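Local coordinates for protein FACT-Spt16 (Cicer arietinum, PDB 5CE6) that probably binds histones H3-H4 through its N-terminal domain, as part of the FACT histone chaperone complex that acts in transcription, at residues 295-300 and 420-425; 320-325 and 413-418; 316-321 and 449-454; 235-240 and 271-276. All coordinates share one frame; numbering follows the deposited sequence.

Contact 1. Residues 295-300 and 420-425; sequences ASVIIC and SKNKVF. With K (potassium ion), chain D.
Ala295 and Ser420 meet through a shared potassium ion. The carbonyl O of Ala295 and the hydroxyl OG of Ser420 are each 2.9 Å from the metal, and a water that also accepts from the backbone N of Lys421 adds a further ligand. Asn422 belongs to the same site, but as modelled its amide turns ND2, at 3.0 Å, toward the potassium; because an amide nitrogen is an unlikely cation ligand, the orientation of this group is to be read with caution. No direct hydrogen bond crosses between 295-300 and 420-425. Instead a second water spans them, donating to Val297 O at 2.8 Å and accepting from Asn422 ND2 at 3.2 Å. Ser296 OG is hydrogen-bonded to Asp293 O; nearby Asn422 ND2 meets it at too poor an angle for a bond. Two local motifs shape the ion site. Ala295 and Ser296 form a G1 beta bulge opposite Ile319 at the start of strand 296-306, while Ser420 to Lys423 make a type I turn leading into strand 424-435. Both segments fall in the region related to the M24 metallopeptidases, here in a histone chaperone subunit. A leucine in place of Asn422 would probably leave the bridging water without its donor and Gly275 N without its weak acceptor. Apolar packing supplies the rest. Val297 CG2, placed between its backbone N and carbonyl carbon (chi1 of CG1 -57°), reaches Phe425 CB at 4.1 Å, the two side chains crossing at about a right angle. The same methyl lies 4.1 Å from Asn422 OD1.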
loop_
_atom_site.group_PDB
_atom_site.type_symbol
_atom_site.label_atom_id
_atom_site.label_comp_id
_atom_site.label_asym_id
_atom_site.label_seq_id
_atom_site.Cartn_x
_atom_site.Cartn_y
_atom_site.Cartn_z
ATOM N N ALA A 295 30.122 -11.623 -9.163
ATOM C CA ALA A 295 29.380 -10.570 -9.859
ATOM C C ALA A 295 27.877 -10.810 -9.819
ATOM O O ALA A 295 27.191 -10.736 -10.840
ATOM C CB ALA A 295 29.862 -10.427 -11.294
ATOM N N SER A 296 27.368 -11.073 -8.624
ATOM C CA SER A 296 25.952 -11.388 -8.459
ATOM C C SER A 296 25.239 -10.367 -7.608
ATOM O O SER A 296 25.846 -9.705 -6.761
ATOM C CB SER A 296 25.785 -12.761 -7.818
ATOM O OG SER A 296 26.067 -13.777 -8.747
ATOM N N VAL A 297 23.932 -10.233 -7.824
ATOM C CA VAL A 297 23.132 -9.403 -6.929
ATOM C C VAL A 297 21.883 -10.171 -6.526
ATOM O O VAL A 297 21.407 -11.035 -7.263
ATOM C CB VAL A 297 22.753 -8.028 -7.532
ATOM C CG1 VAL A 297 23.997 -7.249 -7.948
ATOM C CG2 VAL A 297 21.845 -8.194 -8.706
ATOM N N ILE A 298 21.382 -9.857 -5.340
ATOM C CA ILE A 298 20.197 -10.508 -4.788
ATOM C C ILE A 298 19.265 -9.415 -4.307
ATOM O O ILE A 298 19.677 -8.542 -3.537
ATOM C CB ILE A 298 20.573 -11.427 -3.598
ATOM C CG1 ILE A 298 21.494 -12.555 -4.074
ATOM C CG2 ILE A 298 19.317 -12.006 -2.916
ATOM C CD1 ILE A 298 22.185 -13.330 -2.943
ATOM N N ILE A 299 18.008 -9.448 -4.751
ATOM C CA ILE A 299 17.031 -8.460 -4.297
ATOM C C ILE A 299 16.028 -9.115 -3.354
ATOM O O ILE A 299 15.519 -10.198 -3.642
ATOM C CB ILE A 299 16.275 -7.819 -5.479
ATOM C CG1 ILE A 299 17.241 -7.026 -6.372
ATOM C CG2 ILE A 299 15.162 -6.885 -4.979
ATOM C CD1 ILE A 299 16.552 -6.365 -7.553
ATOM N N CYS A 300 15.782 -8.475 -2.214
ATOM C CA CYS A 300 14.741 -8.924 -1.289
ATOM C C CYS A 300 13.836 -7.772 -0.899
ATOM O O CYS A 300 14.298 -6.731 -0.437
ATOM C CB CYS A 300 15.319 -9.541 -0.010
ATOM S SG CYS A 300 14.021 -9.944 1.225
ATOM N N SER A 420 28.265 -13.468 -17.740
ATOM C CA SER A 420 27.761 -13.775 -16.402
ATOM C C SER A 420 26.244 -13.973 -16.344
ATOM O O SER A 420 25.493 -13.504 -17.205
ATOM C CB SER A 420 28.175 -12.695 -15.406
ATOM O OG SER A 420 27.053 -11.950 -14.983
ATOM N N LYS A 421 25.807 -14.672 -15.305
ATOM C CA LYS A 421 24.400 -14.947 -15.081
ATOM C C LYS A 421 23.598 -13.648 -14.962
ATOM O O LYS A 421 22.432 -13.579 -15.358
ATOM C CB LYS A 421 24.266 -15.753 -13.792
ATOM C CG LYS A 421 22.875 -16.226 -13.481
ATOM C CD LYS A 421 22.666 -17.625 -14.006
ATOM C CE LYS A 421 21.319 -18.183 -13.579
ATOM N NZ LYS A 421 20.911 -19.294 -14.488
ATOM N N ASN A 422 24.244 -12.627 -14.408
ATOM C CA ASN A 422 23.637 -11.318 -14.194
ATOM C C ASN A 422 24.037 -10.294 -15.252
ATOM O O ASN A 422 24.108 -9.094 -14.959
ATOM C CB ASN A 422 23.995 -10.790 -12.794
ATOM C CG ASN A 422 23.243 -11.523 -11.678
ATOM O OD1 ASN A 422 22.093 -11.215 -11.394
ATOM N ND2 ASN A 422 23.896 -12.502 -11.058
ATOM N N LYS A 423 24.308 -10.783 -16.466
ATOM C CA LYS A 423 24.576 -9.953 -17.647
ATOM C C LYS A 423 23.667 -8.738 -17.682
ATOM O O LYS A 423 24.109 -7.607 -17.894
ATOM C CB LYS A 423 24.379 -10.783 -18.918
ATOM C CG LYS A 423 24.198 -9.951 -20.192
ATOM C CD LYS A 423 24.016 -10.826 -21.421
ATOM C CE LYS A 423 23.681 -9.988 -22.655
ATOM N NZ LYS A 423 23.794 -10.795 -23.907
ATOM N N VAL A 424 22.387 -8.984 -17.442
ATOM C CA VAL A 424 21.439 -7.916 -17.210
ATOM C C VAL A 424 20.987 -8.074 -15.761
ATOM O O VAL A 424 20.587 -9.167 -15.349
ATOM C CB VAL A 424 20.244 -8.037 -18.167
ATOM C CG1 VAL A 424 19.242 -6.943 -17.907
ATOM C CG2 VAL A 424 20.721 -7.989 -19.610
ATOM N N PHE A 425 21.077 -7.000 -14.976
ATOM C CA PHE A 425 20.693 -7.064 -13.572
ATOM C C PHE A 425 19.889 -5.841 -13.168
ATOM O O PHE A 425 19.828 -4.852 -13.900
ATOM C CB PHE A 425 21.922 -7.196 -12.665
ATOM C CG PHE A 425 22.770 -5.954 -12.598
ATOM C CD1 PHE A 425 23.700 -5.675 -13.591
ATOM C CD2 PHE A 425 22.638 -5.065 -11.537
ATOM C CE1 PHE A 425 24.488 -4.535 -13.528
ATOM C CE2 PHE A 425 23.411 -3.918 -11.467
ATOM C CZ PHE A 425 24.345 -3.646 -12.463
HETATM K K K D . 26.505 -13.113 -12.356
HETATM O O HOH W 1 22.458 -13.393 -8.291
HETATM O O HOH W 2 27.675 -15.633 -13.301
#

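Contact 2. Residues 320-325 and 413-418; sequences DADPIQ and LHCENS
Asp322 and Glu416 approach with their carboxylate planes only 14° apart, yet it is the backbone of Glu416 that Asp322 holds. Glu416 N donates to Asp322 OD2 at 2.8 Å, coming from above the carboxylate plane, 47° out of it. A water that donates to OD2 passes the link on to Asn417 N. The other oxygen, OD1, faces its own helix: Gln325 N meets it at 2.8 Å, nearly in line with the C-O bond, and Ile324 N adds a weak bond. CG sits between the backbone N and the carbonyl carbon (chi1 73°), which turns OD1 back to the helix amides and OD2 out to the loop. In turn Gln325 OE1 accepts from Asp322 N at 2.9 Å, completing a capping box at the N-terminus of helix 323-342. Alongside, Ile324 lays CG2 against His414 O at 3.6 Å, and Pro323 sets CD 3.6 Å from Glu416 OE2. Were Asp322 an alanine, Glu416 N and the first helix amides would probably lose their acceptor, and the loop could drift. These donors, with the helix N-terminus, should favour an ionised Asp322, although Asp322 OD1 and Glu416 OE2, 5.3 Å apart, are likely to repel mildly.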
loop_
_atom_site.group_PDB
_atom_site.type_symbol
_atom_site.label_atom_id
_atom_site.label_comp_id
_atom_site.label_asym_id
_atom_site.label_seq_id
_atom_site.Cartn_x
_atom_site.Cartn_y
_atom_site.Cartn_z
ATOM N N ASP A 320 30.575 -10.306 -4.502
ATOM C CA ASP A 320 31.738 -10.085 -5.363
ATOM C C ASP A 320 31.354 -9.195 -6.547
ATOM O O ASP A 320 31.621 -9.521 -7.709
ATOM C CB ASP A 320 32.296 -11.424 -5.857
ATOM C CG ASP A 320 32.799 -12.303 -4.724
ATOM O OD1 ASP A 320 33.693 -11.860 -3.978
ATOM O OD2 ASP A 320 32.294 -13.435 -4.579
ATOM N N ALA A 321 30.700 -8.084 -6.234
ATOM C CA ALA A 321 30.149 -7.188 -7.244
ATOM C C ALA A 321 31.219 -6.653 -8.175
ATOM O O ALA A 321 32.314 -6.306 -7.733
ATOM C CB ALA A 321 29.436 -6.034 -6.578
ATOM N N ASP A 322 30.895 -6.570 -9.460
ATOM C CA ASP A 322 31.813 -5.980 -10.422
ATOM C C ASP A 322 31.754 -4.452 -10.315
ATOM O O ASP A 322 30.933 -3.921 -9.562
ATOM C CB ASP A 322 31.574 -6.541 -11.843
ATOM C CG ASP A 322 30.308 -6.021 -12.513
ATOM O OD1 ASP A 322 29.842 -4.905 -12.221
ATOM O OD2 ASP A 322 29.783 -6.752 -13.384
ATOM N N PRO A 323 32.640 -3.735 -11.021
ATOM C CA PRO A 323 32.656 -2.281 -10.818
ATOM C C PRO A 323 31.362 -1.557 -11.195
ATOM O O PRO A 323 31.069 -0.518 -10.593
ATOM C CB PRO A 323 33.794 -1.824 -11.727
ATOM C CG PRO A 323 34.712 -2.968 -11.736
ATOM C CD PRO A 323 33.837 -4.178 -11.766
ATOM N N ILE A 324 30.611 -2.086 -12.159
ATOM C CA ILE A 324 29.400 -1.419 -12.612
ATOM C C ILE A 324 28.299 -1.646 -11.591
ATOM O O ILE A 324 27.557 -0.723 -11.233
ATOM C CB ILE A 324 28.961 -1.931 -13.992
ATOM C CG1 ILE A 324 30.068 -1.670 -15.019
ATOM C CG2 ILE A 324 27.661 -1.264 -14.425
ATOM C CD1 ILE A 324 29.727 -2.100 -16.426
ATOM N N GLN A 325 28.206 -2.882 -11.106
ATOM C CA GLN A 325 27.205 -3.226 -10.087
ATOM C C GLN A 325 27.459 -2.416 -8.816
ATOM O O GLN A 325 26.523 -1.943 -8.180
ATOM C CB GLN A 325 27.247 -4.722 -9.774
ATOM C CG GLN A 325 26.802 -5.639 -10.936
ATOM C CD GLN A 325 27.156 -7.094 -10.703
ATOM O OE1 GLN A 325 28.139 -7.405 -10.026
ATOM N NE2 GLN A 325 26.363 -8.001 -11.280
ATOM N N LEU A 413 20.216 -2.814 -15.936
ATOM C CA LEU A 413 21.596 -2.415 -16.160
ATOM C C LEU A 413 22.351 -3.601 -16.739
ATOM O O LEU A 413 21.921 -4.749 -16.611
ATOM C CB LEU A 413 22.240 -1.974 -14.851
ATOM C CG LEU A 413 21.645 -0.725 -14.208
ATOM C CD1 LEU A 413 22.236 -0.542 -12.831
ATOM C CD2 LEU A 413 21.943 0.491 -15.075
ATOM N N HIS A 414 23.476 -3.332 -17.394
ATOM C CA HIS A 414 24.323 -4.406 -17.889
ATOM C C HIS A 414 25.603 -4.492 -17.064
ATOM O O HIS A 414 26.291 -3.486 -16.874
ATOM C CB HIS A 414 24.643 -4.188 -19.369
ATOM C CG HIS A 414 23.472 -4.410 -20.271
ATOM N ND1 HIS A 414 23.487 -5.327 -21.299
ATOM C CD2 HIS A 414 22.240 -3.847 -20.285
ATOM C CE1 HIS A 414 22.318 -5.312 -21.917
ATOM N NE2 HIS A 414 21.543 -4.425 -21.320
ATOM N N CYS A 415 25.908 -5.687 -16.559
ATOM C CA CYS A 415 27.106 -5.884 -15.755
ATOM C C CYS A 415 28.334 -5.932 -16.648
ATOM O O CYS A 415 28.234 -5.953 -17.877
ATOM C CB CYS A 415 27.010 -7.151 -14.894
ATOM S SG CYS A 415 27.169 -8.711 -15.778
ATOM N N GLU A 416 29.500 -5.953 -16.022
ATOM C CA GLU A 416 30.742 -5.905 -16.768
ATOM C C GLU A 416 30.965 -7.141 -17.627
ATOM O O GLU A 416 31.124 -7.038 -18.848
ATOM C CB GLU A 416 31.917 -5.683 -15.819
ATOM C CG GLU A 416 33.239 -5.594 -16.538
ATOM C CD GLU A 416 34.274 -4.843 -15.729
ATOM O OE1 GLU A 416 35.370 -5.399 -15.533
ATOM O OE2 GLU A 416 33.976 -3.712 -15.284
ATOM N N ASN A 417 30.997 -8.312 -17.002
ATOM C CA ASN A 417 31.207 -9.538 -17.763
ATOM C C ASN A 417 29.881 -10.059 -18.280
ATOM O O ASN A 417 29.084 -10.606 -17.521
ATOM C CB ASN A 417 31.894 -10.612 -16.922
ATOM C CG ASN A 417 32.043 -11.933 -17.670
ATOM O OD1 ASN A 417 32.205 -11.959 -18.893
ATOM N ND2 ASN A 417 31.974 -13.036 -16.935
ATOM N N SER A 418 29.651 -9.894 -19.576
ATOM C CA SER A 418 28.356 -10.218 -20.159
ATOM C C SER A 418 28.125 -11.727 -20.303
ATOM O O SER A 418 27.023 -12.166 -20.634
ATOM C CB SER A 418 28.177 -9.488 -21.491
ATOM O OG SER A 418 29.287 -9.707 -22.347
HETATM O O HOH W 3 30.750 -9.267 -14.205
#

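Contact 3. Residues 316-321 and 449-454; sequences TFLIDA and KALKDV
Leu318 N donates to Val454 O at 3.0 Å, a nearly straight bond of 167° that joins strand 309-319 to the end of the short helical turn 451-454. The tight part of the contact gathers round this carbonyl. Phe317 CA makes a CA-H...O approach to the same Val454 O at 3.4 Å, and that oxygen lies at the edge of the Phe317 ring, near its plane. Val454 CB sits 3.6 Å from Thr316 O and 4.0 Å from Phe317 CD1, its side chain at about a right angle to that of the phenylalanine. A second apolar touch forms where Leu318 CD2 meets Leu451 CD1 at 3.6 Å; Leu451 reaches it because CG stands opposite its backbone N (chi1 -178°). Packing slackens between them, where Leu318 CD1 and Val454 CG2 are 4.4 Å apart. On the solvent side of the turn, exposed Lys452 pairs NZ with Asp453 OD2 at 2.8 Å, a salt bridge within 449-454. Helix 323-342 brings Tyr329 against both Leu318 and Val454, helix 200-230 packs on Phe317, and strand 309-319 runs between antiparallel 296-306 and the parallel strand 455-456 that follows the turn, in a sheet consistent with the M24 pita-bread fold.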
loop_
_atom_site.group_PDB
_atom_site.type_symbol
_atom_site.label_atom_id
_atom_site.label_comp_id
_atom_site.label_asym_id
_atom_site.label_seq_id
_atom_site.Cartn_x
_atom_site.Cartn_y
_atom_site.Cartn_z
ATOM N N THR A 316 19.182 -4.706 -1.513
ATOM C CA THR A 316 19.916 -5.468 -2.509
ATOM C C THR A 316 21.265 -5.850 -1.911
ATOM O O THR A 316 21.931 -5.026 -1.275
ATOM C CB THR A 316 20.140 -4.637 -3.760
ATOM O OG1 THR A 316 18.868 -4.277 -4.300
ATOM C CG2 THR A 316 20.908 -5.433 -4.806
ATOM N N PHE A 317 21.647 -7.107 -2.088
ATOM C CA PHE A 317 22.926 -7.591 -1.587
ATOM C C PHE A 317 23.802 -7.968 -2.767
ATOM O O PHE A 317 23.330 -8.476 -3.777
ATOM C CB PHE A 317 22.709 -8.771 -0.635
ATOM C CG PHE A 317 21.762 -8.457 0.481
ATOM C CD1 PHE A 317 22.199 -7.777 1.612
ATOM C CD2 PHE A 317 20.426 -8.805 0.386
ATOM C CE1 PHE A 317 21.320 -7.468 2.633
ATOM C CE2 PHE A 317 19.541 -8.495 1.408
ATOM C CZ PHE A 317 19.987 -7.829 2.528
ATOM N N LEU A 318 25.090 -7.683 -2.645
ATOM C CA LEU A 318 25.993 -7.815 -3.765
ATOM C C LEU A 318 27.059 -8.825 -3.380
ATOM O O LEU A 318 27.651 -8.726 -2.306
ATOM C CB LEU A 318 26.631 -6.455 -4.099
ATOM C CG LEU A 318 25.774 -5.362 -4.764
ATOM C CD1 LEU A 318 24.689 -4.829 -3.843
ATOM C CD2 LEU A 318 26.639 -4.202 -5.247
ATOM N N ILE A 319 27.289 -9.800 -4.253
ATOM C CA ILE A 319 28.257 -10.853 -3.993
ATOM C C ILE A 319 29.404 -10.716 -4.986
ATOM O O ILE A 319 29.216 -10.988 -6.174
ATOM C CB ILE A 319 27.636 -12.248 -4.196
ATOM C CG1 ILE A 319 26.207 -12.306 -3.640
ATOM C CG2 ILE A 319 28.536 -13.329 -3.597
ATOM C CD1 ILE A 319 26.114 -12.075 -2.148
ATOM N N ASP A 320 30.575 -10.306 -4.502
ATOM C CA ASP A 320 31.738 -10.085 -5.363
ATOM C C ASP A 320 31.354 -9.195 -6.547
ATOM O O ASP A 320 31.621 -9.521 -7.709
ATOM C CB ASP A 320 32.296 -11.424 -5.857
ATOM C CG ASP A 320 32.799 -12.303 -4.724
ATOM O OD1 ASP A 320 33.693 -11.860 -3.978
ATOM O OD2 ASP A 320 32.294 -13.435 -4.579
ATOM N N ALA A 321 30.700 -8.084 -6.234
ATOM C CA ALA A 321 30.149 -7.188 -7.244
ATOM C C ALA A 321 31.219 -6.653 -8.175
ATOM O O ALA A 321 32.314 -6.306 -7.733
ATOM C CB ALA A 321 29.436 -6.034 -6.578
ATOM N N LYS A 449 23.131 1.098 4.847
ATOM C CA LYS A 449 22.805 0.616 3.513
ATOM C C LYS A 449 24.001 0.774 2.610
ATOM O O LYS A 449 23.931 0.433 1.428
ATOM C CB LYS A 449 21.644 1.419 2.925
ATOM C CG LYS A 449 20.300 1.080 3.497
ATOM C CD LYS A 449 19.200 1.903 2.839
ATOM C CE LYS A 449 19.122 3.327 3.358
ATOM N NZ LYS A 449 17.845 3.951 2.859
ATOM N N ALA A 450 25.092 1.320 3.157
ATOM C CA ALA A 450 26.290 1.562 2.373
ATOM C C ALA A 450 26.755 0.254 1.781
ATOM O O ALA A 450 26.538 -0.813 2.367
ATOM C CB ALA A 450 27.391 2.186 3.220
ATOM N N LEU A 451 27.364 0.360 0.606
ATOM C CA LEU A 451 27.888 -0.773 -0.138
ATOM C C LEU A 451 28.667 -1.750 0.736
ATOM O O LEU A 451 28.443 -2.960 0.671
ATOM C CB LEU A 451 28.789 -0.265 -1.262
ATOM C CG LEU A 451 29.402 -1.320 -2.173
ATOM C CD1 LEU A 451 28.314 -2.011 -2.946
ATOM C CD2 LEU A 451 30.409 -0.681 -3.115
ATOM N N LYS A 452 29.572 -1.220 1.557
ATOM C CA LYS A 452 30.451 -2.050 2.381
ATOM C C LYS A 452 29.676 -2.981 3.312
ATOM O O LYS A 452 30.167 -4.042 3.697
ATOM C CB LYS A 452 31.406 -1.177 3.206
ATOM C CG LYS A 452 30.728 -0.453 4.359
ATOM C CD LYS A 452 31.737 0.028 5.396
ATOM C CE LYS A 452 31.033 0.562 6.636
ATOM N NZ LYS A 452 30.031 1.616 6.299
ATOM N N ASP A 453 28.457 -2.587 3.660
ATOM C CA ASP A 453 27.650 -3.355 4.599
ATOM C C ASP A 453 26.646 -4.314 3.945
ATOM O O ASP A 453 26.067 -5.158 4.626
ATOM C CB ASP A 453 26.940 -2.409 5.567
ATOM C CG ASP A 453 27.917 -1.610 6.392
ATOM O OD1 ASP A 453 28.620 -2.231 7.211
ATOM O OD2 ASP A 453 28.004 -0.379 6.203
ATOM N N VAL A 454 26.442 -4.183 2.634
ATOM C CA VAL A 454 25.552 -5.097 1.908
ATOM C C VAL A 454 26.306 -5.889 0.852
ATOM O O VAL A 454 25.706 -6.663 0.094
ATOM C CB VAL A 454 24.351 -4.378 1.252
ATOM C CG1 VAL A 454 23.477 -3.739 2.319
ATOM C CG2 VAL A 454 24.830 -3.332 0.262
#

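Contact 4. Residues 235-240 and 271-276; sequences ILHSTL and FQSGGK
His237 and Ser273 share a short hydrogen bond, NE2 to OG, of 2.6 Å and 147°, in which either could be the donor. The hydroxyl lies at the edge of the imidazole, in its plane. The first torsions of both residues bring the groups together: CG of His237 is anti to its carbonyl carbon (chi1 -64°), which carries the ring alongside the strand to Ser273, whose OG lies between its N and carbonyl carbon. The other ring nitrogen, ND1, bonds to Asn286 OD1, so the imidazole is held at two points and its rotation is fixed. Ser273 OG also accepts from Tyr291 N, and its side chain is about 3 Å from a bound sodium ion. Over one face of the imidazole, near its rim, lies Gln272 CA, and Phe271 O approaches His237 CB at 3.5 Å. A CH-pi contact does the apolar work: Leu240 CB stands 3.6 Å from the centroid of the Phe271 ring, just 7° off its normal. Beyond Ser273 the chain turns back in a type I' turn, whose central Gly274 and Gly275 adopt the positive phi that glycine tolerates readily. The contact sets the first turn of helix 237-249 against strand 270-273 of what is probably the pita-bread lobe of M24 relatives, with helix 200-230 touching both Leu240 and Phe271 and strand 296-306 pairing with 270-273.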
loop_
_atom_site.group_PDB
_atom_site.type_symbol
_atom_site.label_atom_id
_atom_site.label_comp_id
_atom_site.label_asym_id
_atom_site.label_seq_id
_atom_site.Cartn_x
_atom_site.Cartn_y
_atom_site.Cartn_z
ATOM N N ILE A 235 18.929 -23.183 -2.221
ATOM C CA ILE A 235 17.608 -22.815 -1.725
ATOM C C ILE A 235 16.824 -22.118 -2.840
ATOM O O ILE A 235 17.375 -21.285 -3.565
ATOM C CB ILE A 235 17.721 -21.929 -0.453
ATOM C CG1 ILE A 235 16.365 -21.791 0.243
ATOM C CG2 ILE A 235 18.322 -20.554 -0.768
ATOM C CD1 ILE A 235 16.456 -21.154 1.612
ATOM N N LEU A 236 15.556 -22.491 -3.013
ATOM C CA LEU A 236 14.716 -21.842 -4.023
ATOM C C LEU A 236 14.238 -20.477 -3.549
ATOM O O LEU A 236 14.047 -20.265 -2.348
ATOM C CB LEU A 236 13.496 -22.701 -4.333
ATOM C CG LEU A 236 13.795 -24.124 -4.794
ATOM C CD1 LEU A 236 12.510 -24.781 -5.287
ATOM C CD2 LEU A 236 14.858 -24.135 -5.877
ATOM N N HIS A 237 14.016 -19.552 -4.480
ATOM C CA HIS A 237 13.531 -18.231 -4.081
ATOM C C HIS A 237 12.195 -18.354 -3.368
ATOM O O HIS A 237 11.928 -17.635 -2.415
ATOM C CB HIS A 237 13.402 -17.280 -5.274
ATOM C CG HIS A 237 14.708 -16.956 -5.934
ATOM N ND1 HIS A 237 14.926 -17.163 -7.279
ATOM C CD2 HIS A 237 15.857 -16.442 -5.436
ATOM C CE1 HIS A 237 16.161 -16.790 -7.582
ATOM N NE2 HIS A 237 16.748 -16.356 -6.481
ATOM N N SER A 238 11.363 -19.290 -3.817
ATOM C CA SER A 238 10.058 -19.508 -3.195
ATOM C C SER A 238 10.140 -20.093 -1.777
ATOM O O SER A 238 9.205 -19.951 -0.985
ATOM C CB SER A 238 9.199 -20.417 -4.076
ATOM O OG SER A 238 9.918 -21.575 -4.458
ATOM N N THR A 239 11.241 -20.766 -1.466
ATOM C CA THR A 239 11.456 -21.284 -0.116
ATOM C C THR A 239 11.854 -20.137 0.800
ATOM O O THR A 239 11.352 -20.019 1.920
ATOM C CB THR A 239 12.547 -22.358 -0.099
ATOM O OG1 THR A 239 12.092 -23.508 -0.827
ATOM C CG2 THR A 239 12.869 -22.767 1.329
ATOM N N LEU A 240 12.755 -19.285 0.324
ATOM C CA LEU A 240 13.065 -18.060 1.059
ATOM C C LEU A 240 11.793 -17.265 1.325
ATOM O O LEU A 240 11.609 -16.707 2.410
ATOM C CB LEU A 240 14.084 -17.199 0.305
ATOM C CG LEU A 240 15.483 -17.805 0.322
ATOM C CD1 LEU A 240 16.375 -17.179 -0.738
ATOM C CD2 LEU A 240 16.099 -17.639 1.704
ATOM N N PHE A 271 12.000 -12.507 -3.496
ATOM C CA PHE A 271 13.425 -12.806 -3.572
ATOM C C PHE A 271 13.782 -13.021 -5.023
ATOM O O PHE A 271 13.127 -13.804 -5.716
ATOM C CB PHE A 271 13.749 -14.065 -2.777
ATOM C CG PHE A 271 13.720 -13.858 -1.298
ATOM C CD1 PHE A 271 12.532 -13.978 -0.591
ATOM C CD2 PHE A 271 14.883 -13.518 -0.615
ATOM C CE1 PHE A 271 12.496 -13.764 0.779
ATOM C CE2 PHE A 271 14.857 -13.315 0.764
ATOM C CZ PHE A 271 13.663 -13.443 1.454
ATOM N N GLN A 272 14.822 -12.329 -5.488
ATOM C CA GLN A 272 15.233 -12.432 -6.889
ATOM C C GLN A 272 16.745 -12.476 -6.989
ATOM O O GLN A 272 17.442 -11.793 -6.236
ATOM C CB GLN A 272 14.719 -11.224 -7.684
ATOM C CG GLN A 272 13.208 -11.104 -7.712
ATOM C CD GLN A 272 12.708 -9.851 -8.403
ATOM O OE1 GLN A 272 13.488 -8.975 -8.775
ATOM N NE2 GLN A 272 11.390 -9.744 -8.545
ATOM N N SER A 273 17.248 -13.254 -7.939
ATOM C CA SER A 273 18.686 -13.289 -8.187
ATOM C C SER A 273 18.916 -13.905 -9.552
ATOM O O SER A 273 17.962 -14.225 -10.251
ATOM C CB SER A 273 19.397 -14.116 -7.111
ATOM O OG SER A 273 19.082 -15.494 -7.250
ATOM N N GLY A 274 20.181 -14.070 -9.933
ATOM C CA GLY A 274 20.502 -14.874 -11.096
ATOM C C GLY A 274 19.976 -14.341 -12.415
ATOM O O GLY A 274 19.577 -15.115 -13.304
ATOM N N GLY A 275 19.969 -13.021 -12.552
ATOM C CA GLY A 275 19.649 -12.421 -13.836
ATOM C C GLY A 275 18.163 -12.297 -14.116
ATOM O O GLY A 275 17.774 -11.815 -15.179
ATOM N N LYS A 276 17.326 -12.737 -13.178
ATOM C CA LYS A 276 15.876 -12.673 -13.371
ATOM C C LYS A 276 15.251 -11.741 -12.344
ATOM O O LYS A 276 14.924 -12.145 -11.224
ATOM C CB LYS A 276 15.250 -14.072 -13.332
ATOM C CG LYS A 276 15.775 -14.993 -14.440
ATOM C CD LYS A 276 15.017 -16.328 -14.525
ATOM C CE LYS A 276 15.560 -17.204 -15.663
ATOM N NZ LYS A 276 14.972 -18.567 -15.640
#

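How the contacts relate
Contact 1, with the potassium ion, is the hub that the other three touch. Contact 2 lies with its centre about 8 Å away and joins it directly, Gln325 NE2 donating to the ion-binding Ala295 O at 2.9 Å and Phe425 N to Leu413 O. Contact 3, about 12 Å between centres, shares the mixed sheet of strands 296-306 and 309-319, Phe317 N bonding to Ile298 O at 2.8 Å, and has Asp320 and Ala321 in common with contact 2. Contact 4, its centre about 11 Å from that of contact 1, lies beside the sodium ion and pairs Gln272 O with Ile299 N at 2.8 Å in that sheet. The centre of contact 4 lies about 17 Å from that of contact 3, which it does not touch.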